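Local coordinates for uncharacterized protein lp_2219 (Lactobacillus plantarum, PDB 3HFQ) that is of unknown function but belongs to the lactonase family of seven-bladed beta-propellers, so it may hydrolyse a lactone, at residues A[44-49]-A[91-96]; A[99-104]-A[146-151]. The protein carries 1 engineered substitution. One frame throughout, in Å; residues are numbered along the deposited sequence.

Contact 1: residues A[44-49]-A[91-96]; sequences YLALSA and VAVDEA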
ATOM      1  N   TYR A  44      -1.682  -2.577  -7.852  1.00  9.57           N
ATOM      2  CA  TYR A  44      -1.876  -2.902  -6.445  1.00 12.38           C
ATOM      3  C   TYR A  44      -2.697  -4.179  -6.344  1.00 10.21           C
ATOM      4  O   TYR A  44      -3.570  -4.432  -7.176  1.00 12.42           O
ATOM      5  CB  TYR A  44      -2.548  -1.769  -5.664  1.00  9.98           C
ATOM      6  CG  TYR A  44      -1.996  -1.671  -4.252  1.00  9.51           C
ATOM      7  CD1 TYR A  44      -0.772  -1.049  -4.006  1.00 13.20           C
ATOM      8  CD2 TYR A  44      -2.665  -2.250  -3.174  1.00 10.31           C
ATOM      9  CE1 TYR A  44      -0.220  -1.010  -2.718  1.00 14.70           C
ATOM     10  CE2 TYR A  44      -2.125  -2.219  -1.883  1.00 11.01           C
ATOM     11  CZ  TYR A  44      -0.905  -1.597  -1.664  1.00 13.65           C
ATOM     12  OH  TYR A  44      -0.376  -1.558  -0.392  1.00 13.85           O
ATOM     13  N   LEU A  45      -2.400  -4.975  -5.321  1.00 10.77           N
ATOM     14  CA  LEU A  45      -3.050  -6.261  -5.109  1.00 11.73           C
ATOM     15  C   LEU A  45      -3.584  -6.452  -3.692  1.00 13.66           C
ATOM     16  O   LEU A  45      -3.037  -5.903  -2.736  1.00  9.12           O
ATOM     17  CB  LEU A  45      -2.042  -7.380  -5.384  1.00 13.71           C
ATOM     18  CG  LEU A  45      -1.251  -7.309  -6.691  1.00 12.74           C
ATOM     19  CD1 LEU A  45      -0.134  -8.350  -6.664  1.00 11.64           C
ATOM     20  CD2 LEU A  45      -2.190  -7.539  -7.870  1.00  7.72           C
ATOM     21  N   ALA A  46      -4.638  -7.260  -3.573  1.00  7.31           N
ATOM     22  CA  ALA A  46      -5.251  -7.581  -2.284  1.00 10.29           C
ATOM     23  C   ALA A  46      -5.699  -9.044  -2.329  1.00 15.18           C
ATOM     24  O   ALA A  46      -6.175  -9.518  -3.361  1.00 16.23           O
ATOM     25  CB  ALA A  46      -6.454  -6.675  -2.014  1.00 11.40           C
ATOM     26  N   LEU A  47      -5.549  -9.747  -1.212  1.00 10.61           N
ATOM     27  CA  LEU A  47      -5.919 -11.158  -1.133  1.00 14.65           C
ATOM     28  C   LEU A  47      -6.984 -11.424  -0.078  1.00 13.15           C
ATOM     29  O   LEU A  47      -7.029 -10.751   0.950  1.00 15.99           O
ATOM     30  CB  LEU A  47      -4.684 -12.007  -0.809  1.00 14.06           C
ATOM     31  CG  LEU A  47      -3.663 -12.278  -1.915  1.00 16.96           C
ATOM     32  CD1 LEU A  47      -2.350 -12.744  -1.303  1.00 21.95           C
ATOM     33  CD2 LEU A  47      -4.223 -13.329  -2.869  1.00 16.16           C
ATOM     34  N   SER A  48      -7.844 -12.404  -0.342  1.00 10.89           N
ATOM     35  CA  SER A  48      -8.884 -12.778   0.609  1.00 13.50           C
ATOM     36  C   SER A  48      -8.467 -14.091   1.267  1.00 17.03           C
ATOM     37  O   SER A  48      -7.516 -14.738   0.823  1.00 16.61           O
ATOM     38  CB  SER A  48     -10.231 -12.965  -0.093  1.00 11.32           C
ATOM     39  OG  SER A  48     -10.242 -14.154  -0.866  1.00 13.65           O
ATOM     40  N   ALA A  49      -9.176 -14.480   2.321  1.00 16.13           N
ATOM     41  CA  ALA A  49      -8.872 -15.716   3.031  1.00 23.12           C
ATOM     42  C   ALA A  49      -9.218 -16.947   2.193  1.00 19.52           C
ATOM     43  O   ALA A  49      -8.781 -18.054   2.500  1.00 23.44           O
ATOM     44  CB  ALA A  49      -9.630 -15.753   4.357  1.00 24.56           C
ATOM     45  N   VAL A  91      -6.277  -1.157  -3.396  1.00  8.92           N
ATOM     46  CA  VAL A  91      -7.379  -2.108  -3.264  1.00  8.71           C
ATOM     47  C   VAL A  91      -7.185  -2.902  -1.973  1.00 11.20           C
ATOM     48  O   VAL A  91      -6.060  -3.262  -1.630  1.00  9.46           O
ATOM     49  CB  VAL A  91      -7.453  -3.068  -4.493  1.00 13.33           C
ATOM     50  CG1 VAL A  91      -6.165  -3.871  -4.628  1.00 14.59           C
ATOM     51  CG2 VAL A  91      -8.663  -3.985  -4.369  1.00 11.25           C
ATOM     52  N   ALA A  92      -8.273  -3.144  -1.246  1.00  9.21           N
ATOM     53  CA  ALA A  92      -8.208  -3.894   0.011  1.00 11.25           C
ATOM     54  C   ALA A  92      -9.446  -4.765   0.203  1.00 10.45           C
ATOM     55  O   ALA A  92     -10.496  -4.503  -0.385  1.00  8.00           O
ATOM     56  CB  ALA A  92      -8.066  -2.929   1.189  1.00 10.26           C
ATOM     57  N   VAL A  93      -9.323  -5.794   1.042  1.00 11.39           N
ATOM     58  CA  VAL A  93     -10.433  -6.704   1.310  1.00 12.05           C
ATOM     59  C   VAL A  93     -10.948  -6.604   2.749  1.00 16.21           C
ATOM     60  O   VAL A  93     -10.163  -6.514   3.695  1.00 13.14           O
ATOM     61  CB  VAL A  93     -10.025  -8.183   1.045  1.00 12.60           C
ATOM     62  CG1 VAL A  93     -11.142  -9.127   1.491  1.00 10.99           C
ATOM     63  CG2 VAL A  93      -9.736  -8.392  -0.443  1.00  8.12           C
ATOM     64  N   ASP A  94     -12.271  -6.609   2.894  1.00 12.01           N
ATOM     65  CA  ASP A  94     -12.933  -6.569   4.198  1.00 11.30           C
ATOM     66  C   ASP A  94     -13.485  -7.984   4.370  1.00 11.90           C
ATOM     67  O   ASP A  94     -14.521  -8.319   3.794  1.00 10.82           O
ATOM     68  CB  ASP A  94     -14.092  -5.566   4.179  1.00 10.91           C
ATOM     69  CG  ASP A  94     -14.702  -5.346   5.554  1.00 14.69           C
ATOM     70  OD1 ASP A  94     -14.739  -6.306   6.349  1.00 14.57           O
ATOM     71  OD2 ASP A  94     -15.154  -4.214   5.833  1.00 15.39           O
ATOM     72  N   GLU A  95     -12.794  -8.817   5.141  1.00 14.67           N
ATOM     73  CA  GLU A  95     -13.231 -10.198   5.338  1.00 18.46           C
ATOM     74  C   GLU A  95     -14.600 -10.336   5.987  1.00 12.11           C
ATOM     75  O   GLU A  95     -15.462 -11.041   5.472  1.00 16.33           O
ATOM     76  CB  GLU A  95     -12.209 -10.973   6.176  1.00 21.21           C
ATOM     77  CG  GLU A  95     -10.910 -11.312   5.461  1.00 25.09           C
ATOM     78  CD  GLU A  95     -11.103 -12.260   4.288  1.00 25.41           C
ATOM     79  OE1 GLU A  95     -12.143 -12.952   4.234  1.00 23.39           O
ATOM     80  OE2 GLU A  95     -10.204 -12.322   3.423  1.00 25.17           O
ATOM     81  N   ALA A  96     -14.795  -9.666   7.120  1.00 13.79           N
ATOM     82  CA  ALA A  96     -16.059  -9.742   7.852  1.00 16.61           C
ATOM     83  C   ALA A  96     -17.284  -9.331   7.039  1.00 17.24           C
ATOM     84  O   ALA A  96     -18.302 -10.026   7.059  1.00 14.76           O
ATOM     85  CB  ALA A  96     -15.975  -8.899   9.128  1.00 17.51           C
TER
HETATM   86  O   HOH W   1      -7.969 -10.662   3.562  1.00 25.57           O

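Contact 2: residues A[99-104]-A[146-151]; sequences LVYSAN and TDLTPD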
ATOM      1  N   LEU A  99     -16.476  -7.360   1.445  1.00 11.10           N
ATOM      2  CA  LEU A  99     -16.456  -6.211   0.546  1.00  9.85           C
ATOM      3  C   LEU A  99     -15.020  -5.956   0.090  1.00 11.36           C
ATOM      4  O   LEU A  99     -14.067  -6.382   0.741  1.00 10.35           O
ATOM      5  CB  LEU A  99     -16.955  -4.953   1.270  1.00 12.44           C
ATOM      6  CG  LEU A  99     -18.362  -4.886   1.873  1.00 13.34           C
ATOM      7  CD1 LEU A  99     -18.506  -3.581   2.656  1.00  8.74           C
ATOM      8  CD2 LEU A  99     -19.406  -4.978   0.776  1.00 13.01           C
ATOM      9  N   VAL A 100     -14.876  -5.261  -1.034  1.00  9.95           N
ATOM     10  CA  VAL A 100     -13.564  -4.892  -1.562  1.00  8.13           C
ATOM     11  C   VAL A 100     -13.579  -3.374  -1.721  1.00  9.22           C
ATOM     12  O   VAL A 100     -14.535  -2.814  -2.257  1.00  9.51           O
ATOM     13  CB  VAL A 100     -13.279  -5.560  -2.937  1.00  8.69           C
ATOM     14  CG1 VAL A 100     -12.101  -4.869  -3.629  1.00 11.49           C
ATOM     15  CG2 VAL A 100     -12.946  -7.044  -2.731  1.00 10.86           C
ATOM     16  N   TYR A 101     -12.539  -2.711  -1.227  1.00  6.42           N
ATOM     17  CA  TYR A 101     -12.444  -1.257  -1.325  1.00  8.14           C
ATOM     18  C   TYR A 101     -11.336  -0.870  -2.298  1.00 11.71           C
ATOM     19  O   TYR A 101     -10.325  -1.562  -2.400  1.00 11.13           O
ATOM     20  CB  TYR A 101     -12.104  -0.646   0.036  1.00 10.95           C
ATOM     21  CG  TYR A 101     -13.014  -1.054   1.169  1.00 11.38           C
ATOM     22  CD1 TYR A 101     -14.348  -0.652   1.204  1.00 12.21           C
ATOM     23  CD2 TYR A 101     -12.527  -1.820   2.226  1.00 12.19           C
ATOM     24  CE1 TYR A 101     -15.181  -1.015   2.266  1.00 17.13           C
ATOM     25  CE2 TYR A 101     -13.346  -2.186   3.287  1.00 13.24           C
ATOM     26  CZ  TYR A 101     -14.670  -1.778   3.304  1.00 14.44           C
ATOM     27  OH  TYR A 101     -15.481  -2.164   4.346  1.00 10.31           O
ATOM     28  N   SER A 102     -11.529   0.233  -3.015  1.00  9.93           N
ATOM     29  CA  SER A 102     -10.509   0.709  -3.938  1.00 11.15           C
ATOM     30  C   SER A 102     -10.450   2.229  -3.902  1.00 11.39           C
ATOM     31  O   SER A 102     -11.451   2.896  -3.609  1.00 10.99           O
ATOM     32  CB  SER A 102     -10.778   0.220  -5.370  1.00 10.46           C
ATOM     33  OG  SER A 102     -12.033   0.656  -5.857  1.00 16.08           O
ATOM     34  N   ALA A 103      -9.267   2.764  -4.188  1.00  8.92           N
ATOM     35  CA  ALA A 103      -9.038   4.206  -4.198  1.00 10.88           C
ATOM     36  C   ALA A 103      -8.616   4.634  -5.594  1.00 12.06           C
ATOM     37  O   ALA A 103      -7.752   4.001  -6.195  1.00 13.42           O
ATOM     38  CB  ALA A 103      -7.943   4.559  -3.203  1.00 11.95           C
ATOM     39  N   ASN A 104      -9.207   5.705  -6.115  1.00  7.87           N
ATOM     40  CA  ASN A 104      -8.833   6.164  -7.447  1.00 10.10           C
ATOM     41  C   ASN A 104      -8.196   7.544  -7.378  1.00 11.68           C
ATOM     42  O   ASN A 104      -8.837   8.529  -7.017  1.00 15.71           O
ATOM     43  CB  ASN A 104     -10.047   6.194  -8.377  1.00 11.64           C
ATOM     44  CG  ASN A 104      -9.650   6.336  -9.837  1.00 14.99           C
ATOM     45  OD1 ASN A 104      -8.966   7.289 -10.220  1.00 12.21           O
ATOM     46  ND2 ASN A 104     -10.075   5.387 -10.658  1.00 14.57           N
ATOM     47  N   THR A 146      -7.605   3.242   0.968  1.00 10.76           N
ATOM     48  CA  THR A 146      -8.931   2.917   1.483  1.00 12.77           C
ATOM     49  C   THR A 146      -8.805   1.594   2.229  1.00 12.49           C
ATOM     50  O   THR A 146      -8.864   0.525   1.622  1.00 11.09           O
ATOM     51  CB  THR A 146      -9.970   2.733   0.349  1.00  7.66           C
ATOM     52  OG1 THR A 146      -9.477   1.775  -0.596  1.00  7.43           O
ATOM     53  CG2 THR A 146     -10.238   4.058  -0.361  1.00  6.38           C
ATOM     54  N   ASP A 147      -8.617   1.660   3.542  1.00 12.17           N
ATOM     55  CA  ASP A 147      -8.489   0.437   4.320  1.00  8.74           C
ATOM     56  C   ASP A 147      -9.102   0.579   5.711  1.00  9.38           C
ATOM     57  O   ASP A 147      -9.351   1.688   6.181  1.00 11.47           O
ATOM     58  CB  ASP A 147      -7.017   0.017   4.417  1.00  8.93           C
ATOM     59  CG  ASP A 147      -6.832  -1.483   4.238  1.00 13.77           C
ATOM     60  OD1 ASP A 147      -7.699  -2.248   4.713  1.00 11.41           O
ATOM     61  OD2 ASP A 147      -5.822  -1.900   3.630  1.00 11.63           O
ATOM     62  N   LEU A 148      -9.328  -0.559   6.362  1.00 11.78           N
ATOM     63  CA  LEU A 148      -9.969  -0.615   7.675  1.00 13.89           C
ATOM     64  C   LEU A 148      -9.202  -0.104   8.893  1.00 14.87           C
ATOM     65  O   LEU A 148      -7.986  -0.250   8.992  1.00 10.89           O
ATOM     66  CB  LEU A 148     -10.416  -2.056   7.951  1.00 10.10           C
ATOM     67  CG  LEU A 148     -11.432  -2.644   6.968  1.00 14.08           C
ATOM     68  CD1 LEU A 148     -11.560  -4.140   7.197  1.00 13.48           C
ATOM     69  CD2 LEU A 148     -12.779  -1.950   7.141  1.00  8.83           C
ATOM     70  N   THR A 149      -9.943   0.488   9.827  1.00 12.38           N
ATOM     71  CA  THR A 149      -9.375   0.994  11.070  1.00 10.99           C
ATOM     72  C   THR A 149      -9.535  -0.136  12.085  1.00 12.01           C
ATOM     73  O   THR A 149     -10.218  -1.121  11.815  1.00  9.24           O
ATOM     74  CB  THR A 149     -10.148   2.228  11.601  1.00  8.58           C
ATOM     75  OG1 THR A 149     -11.501   1.857  11.881  1.00 10.86           O
ATOM     76  CG2 THR A 149     -10.131   3.357  10.581  1.00 10.88           C
ATOM     77  N   PRO A 150      -8.924  -0.001  13.271  1.00 12.91           N
ATOM     78  CA  PRO A 150      -9.027  -1.040  14.301  1.00 12.47           C
ATOM     79  C   PRO A 150     -10.465  -1.423  14.655  1.00 13.21           C
ATOM     80  O   PRO A 150     -10.739  -2.582  14.964  1.00 13.37           O
ATOM     81  CB  PRO A 150      -8.281  -0.423  15.485  1.00 14.00           C
ATOM     82  CG  PRO A 150      -7.226   0.403  14.806  1.00 15.23           C
ATOM     83  CD  PRO A 150      -8.023   1.081  13.711  1.00 15.01           C
ATOM     84  N   ASP A 151     -11.377  -0.454  14.604  1.00 10.76           N
ATOM     85  CA  ASP A 151     -12.776  -0.713  14.931  1.00 12.67           C
ATOM     86  C   ASP A 151     -13.643  -0.884  13.685  1.00 15.18           C
ATOM     87  O   ASP A 151     -14.858  -0.697  13.716  1.00 13.51           O
ATOM     88  CB  ASP A 151     -13.325   0.393  15.845  1.00 16.89           C
ATOM     89  CG  ASP A 151     -13.250   1.770  15.220  1.00 15.21           C
ATOM     90  OD1 ASP A 151     -12.388   1.994  14.345  1.00 14.75           O
ATOM     91  OD2 ASP A 151     -14.046   2.640  15.629  1.00 14.95           O
TER

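Contact 1: residues A[44-49]-A[91-96]
A46 and V91 meet where the innermost strands of two successive propeller blades, 45-47 and 91-94, run side by side in nearly the same direction, 14° apart. No backbone hydrogen bond links them; here the two strands meet through side chains, in part against backbone, and their axes come to 5.7 Å. Alanine suits so close an approach: CB of A46 rests 3.5 Å from O of V91, with CG2 of V93 4.0 Å from the same A46 CB. V91 adds a branched side chain without a polar end. With CG1 held between the backbone N and the carbonyl carbon (chi1 60°), this methyl packs 3.8 Å from CB of A46 and also meets the carbonyl O of Y44, while the ring of Y44 lies obliquely beside the V91 backbone.

At the exposed end, polar chemistry takes over. E95, bent at chi2, reaches back so that OE2 of E95 accepts from N of A49 at 2.6 Å, a short and bent bond (139°) met on the syn side but tilted out of the carboxylate plane. A water donates both to this OE2 and to O of L47, tying the carboxylate to the strand end as well.

Behind A46, its backbone pairs with Y54 of strand 52-59; L45 and L47 lean on strand 334-339 of the preceding blade, and A92 pairs with Y101 of strand 99-104.

Contact 2: residues A[99-104]-A[146-151]
T146 is wedged against Y101, S102 and A103, where the second strand of one propeller blade, 99-104, faces the innermost strand of the next, 146-148. Threonine offers two different branches here. Its CG2 packs on the apolar CB of A103 at 3.7 Å, while OG1, set between the backbone N and the carbonyl carbon at chi1 53°, lies 3.6 Å from CB of Y101 and close to the backbone of S102. The small side chain of A103 lets the threonine methyl come this near. With an alanine in place of T146, both branches are lost, and a gap would probably open beside the CB atoms of Y101 and A103.

Y101 carries the contact on to L148. Its chi1 of -53° puts CG anti to the carbonyl carbon, and the ring reaches out to L148, crossing that side chain at about a right angle. CD2 of L148 is 3.9 Å from CE2 of Y101, and the same methyl lies beside the phenol oxygen. The hydroxyl itself bonds to D94 on strand 90-94, so a tyrosine can supply an apolar surface here and still have its polar end satisfied. The backbone of L148 is held by D147 next to it: its N donates to OD1 of D147 at 2.9 Å, on the anti lone pair of that oxygen.

No hydrogen bond crosses between the two segments, and the buried carbonyl O of T146 has no partner in the model. Between these two segments, cohesion therefore rests on van der Waals packing.

Contact 1 closes before contact 2 opens along the chain, and their centres lie 9 Å apart on one side of the propeller's centre. They bracket a single blade: strands 90-94 and 99-104 are consecutive neighbours in one antiparallel sheet, the first meeting the preceding blade through contact 1, the second meeting the following blade through contact 2. The backbone N of D94 lies 2.8 Å from O of L99, a probable hydrogen bond within that sheet. The next blade also reaches back to strand 90-94, since OD2 of D147 packs on CB of A92 at 3.5 Å. Three successive blades are joined by side-chain packing, with hydrogen bonds such as that of D147 to Y90 added.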